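Local coordinates for protein pectate lyase (Pectobacterium carotovorum, PDB 4U49) that probably cleaves polygalacturonate and methyl-esterified pectins by calcium-dependent elimination, acting within the chain, as a secreted polysaccharide lyase of family 3, at residues L26-K31 with Y86-D91. Numbering follows the deposited sequence.
Sequences LMLLKK and YWYWVD
Y88 meets L28 at its ring and L26 at its CB and carbonyl. Its CD2 lies 3.8 Å from CD2 of L28, whose side chain runs at about a right angle to that of the tyrosine and reaches the ring obliquely. The phenol OH is hydrogen-bonded to D77. L26 sends CD2 against the CB of Y88, at 4.0 Å, and also to 3.5 Å from Y88 O, a van der Waals touch on the peptide. With CG anti to the backbone N (chi1 175°), L26 places CD2 at the Y88 carbonyl and CD1 at V90. The side chain of W89 leaves the backbone away from 26-31, yet CD2 of L26 rests 3.8 Å from W89 CA. At V90, CG1 packs 4.1 Å from CD1 of L26, completing a small, buried apolar patch. The two strand directions differ by 135°, with the axes 8.0 Å apart at closest approach, as in packed sheets rather than paired strands. Strand 24-31 edges the sheet 24-31, 34-41, 74-77; strand 87-94 lies between 46-54 and 99-106 in the facing four-stranded sheet. Together they form a beta-sandwich with the strand order of a fibronectin type III domain, preceding the parallel beta-helix of the lyase.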
# COMPACT_ATOMS: atom_id res chain seq x y z
N LEU A 26 15.53 -3.09 4.73
CA LEU A 26 14.74 -4.21 4.21
C LEU A 26 13.97 -4.90 5.33
O LEU A 26 14.52 -5.22 6.38
CB LEU A 26 15.65 -5.21 3.50
CG LEU A 26 15.02 -6.51 2.99
CD1 LEU A 26 13.99 -6.22 1.91
CD2 LEU A 26 16.10 -7.45 2.47
N MET A 27 12.68 -5.12 5.09
CA MET A 27 11.82 -5.87 6.00
C MET A 27 11.13 -6.99 5.22
O MET A 27 11.04 -6.93 4.00
CB MET A 27 10.76 -4.96 6.64
CG MET A 27 11.31 -3.71 7.28
SD MET A 27 10.03 -2.82 8.19
CE MET A 27 8.72 -2.75 6.97
N LEU A 28 10.62 -8.00 5.92
CA LEU A 28 9.91 -9.06 5.22
C LEU A 28 8.66 -9.53 5.95
O LEU A 28 8.49 -9.32 7.15
CB LEU A 28 10.84 -10.25 4.96
CG LEU A 28 11.64 -10.90 6.08
CD1 LEU A 28 10.78 -11.85 6.91
CD2 LEU A 28 12.85 -11.63 5.50
N LEU A 29 7.79 -10.19 5.19
CA LEU A 29 6.61 -10.83 5.74
C LEU A 29 6.48 -12.22 5.12
O LEU A 29 6.24 -12.34 3.92
CB LEU A 29 5.35 -10.00 5.47
CG LEU A 29 4.04 -10.59 5.98
CD1 LEU A 29 4.03 -10.64 7.50
CD2 LEU A 29 2.84 -9.81 5.45
N LYS A 30 6.68 -13.25 5.93
CA LYS A 30 6.46 -14.62 5.47
C LYS A 30 5.04 -15.01 5.83
O LYS A 30 4.72 -15.25 7.00
CB LYS A 30 7.48 -15.57 6.09
CG LYS A 30 7.44 -16.99 5.53
CD LYS A 30 8.61 -17.83 6.02
CE LYS A 30 8.44 -19.28 5.61
NZ LYS A 30 9.63 -20.10 5.98
N LYS A 31 4.18 -15.07 4.82
CA LYS A 31 2.74 -15.16 5.02
C LYS A 31 2.05 -15.57 3.73
O LYS A 31 2.55 -15.28 2.64
CB LYS A 31 2.20 -13.81 5.51
CG LYS A 31 0.74 -13.81 5.93
CD LYS A 31 0.57 -14.40 7.31
CE LYS A 31 -0.32 -13.51 8.17
NZ LYS A 31 0.27 -12.15 8.33
N TYR A 86 15.19 -18.20 5.94
CA TYR A 86 16.06 -17.56 4.96
C TYR A 86 16.54 -16.18 5.41
O TYR A 86 15.92 -15.53 6.25
CB TYR A 86 15.33 -17.41 3.62
CG TYR A 86 15.19 -18.70 2.84
CD1 TYR A 86 16.23 -19.18 2.07
CD2 TYR A 86 14.01 -19.42 2.87
CE1 TYR A 86 16.10 -20.35 1.34
CE2 TYR A 86 13.87 -20.59 2.15
CZ TYR A 86 14.92 -21.05 1.39
OH TYR A 86 14.78 -22.22 0.68
N TRP A 87 17.66 -15.76 4.84
CA TRP A 87 18.10 -14.38 4.95
C TRP A 87 17.99 -13.74 3.57
O TRP A 87 18.18 -14.41 2.56
CB TRP A 87 19.53 -14.30 5.48
CG TRP A 87 19.66 -14.74 6.91
CD1 TRP A 87 19.78 -16.03 7.36
CD2 TRP A 87 19.68 -13.90 8.07
NE1 TRP A 87 19.88 -16.04 8.73
CE2 TRP A 87 19.81 -14.75 9.19
CE3 TRP A 87 19.59 -12.52 8.27
CZ2 TRP A 87 19.87 -14.26 10.49
CZ3 TRP A 87 19.64 -12.04 9.57
CH2 TRP A 87 19.78 -12.90 10.66
N TYR A 88 17.67 -12.45 3.53
CA TYR A 88 17.52 -11.74 2.27
C TYR A 88 18.31 -10.44 2.28
O TYR A 88 18.53 -9.84 3.34
CB TYR A 88 16.05 -11.43 1.98
CG TYR A 88 15.19 -12.62 1.63
CD1 TYR A 88 15.00 -13.00 0.31
CD2 TYR A 88 14.55 -13.35 2.62
CE1 TYR A 88 14.20 -14.08 -0.02
CE2 TYR A 88 13.75 -14.44 2.31
CZ TYR A 88 13.58 -14.80 0.99
OH TYR A 88 12.79 -15.87 0.66
N TRP A 89 18.73 -10.00 1.10
CA TRP A 89 19.34 -8.69 0.89
C TRP A 89 18.80 -8.07 -0.39
O TRP A 89 18.47 -8.78 -1.34
CB TRP A 89 20.87 -8.78 0.77
CG TRP A 89 21.58 -9.30 1.96
CD1 TRP A 89 22.23 -8.57 2.91
CD2 TRP A 89 21.76 -10.68 2.32
NE1 TRP A 89 22.80 -9.40 3.84
CE2 TRP A 89 22.52 -10.70 3.51
CE3 TRP A 89 21.35 -11.89 1.76
CZ2 TRP A 89 22.87 -11.89 4.15
CZ3 TRP A 89 21.70 -13.07 2.40
CH2 TRP A 89 22.45 -13.06 3.58
N VAL A 90 18.70 -6.74 -0.43
CA VAL A 90 18.52 -6.05 -1.70
C VAL A 90 19.69 -5.10 -1.94
O VAL A 90 20.15 -4.40 -1.03
CB VAL A 90 17.18 -5.27 -1.77
CG1 VAL A 90 16.00 -6.23 -1.67
CG2 VAL A 90 17.09 -4.21 -0.69
N ASP A 91 20.21 -5.11 -3.16
CA ASP A 91 21.27 -4.20 -3.57
C ASP A 91 20.70 -3.17 -4.52
O ASP A 91 19.98 -3.53 -5.45
CB ASP A 91 22.43 -4.96 -4.24
CG ASP A 91 23.30 -5.71 -3.25
OD1 ASP A 91 22.90 -5.85 -2.07
OD2 ASP A 91 24.39 -6.17 -3.65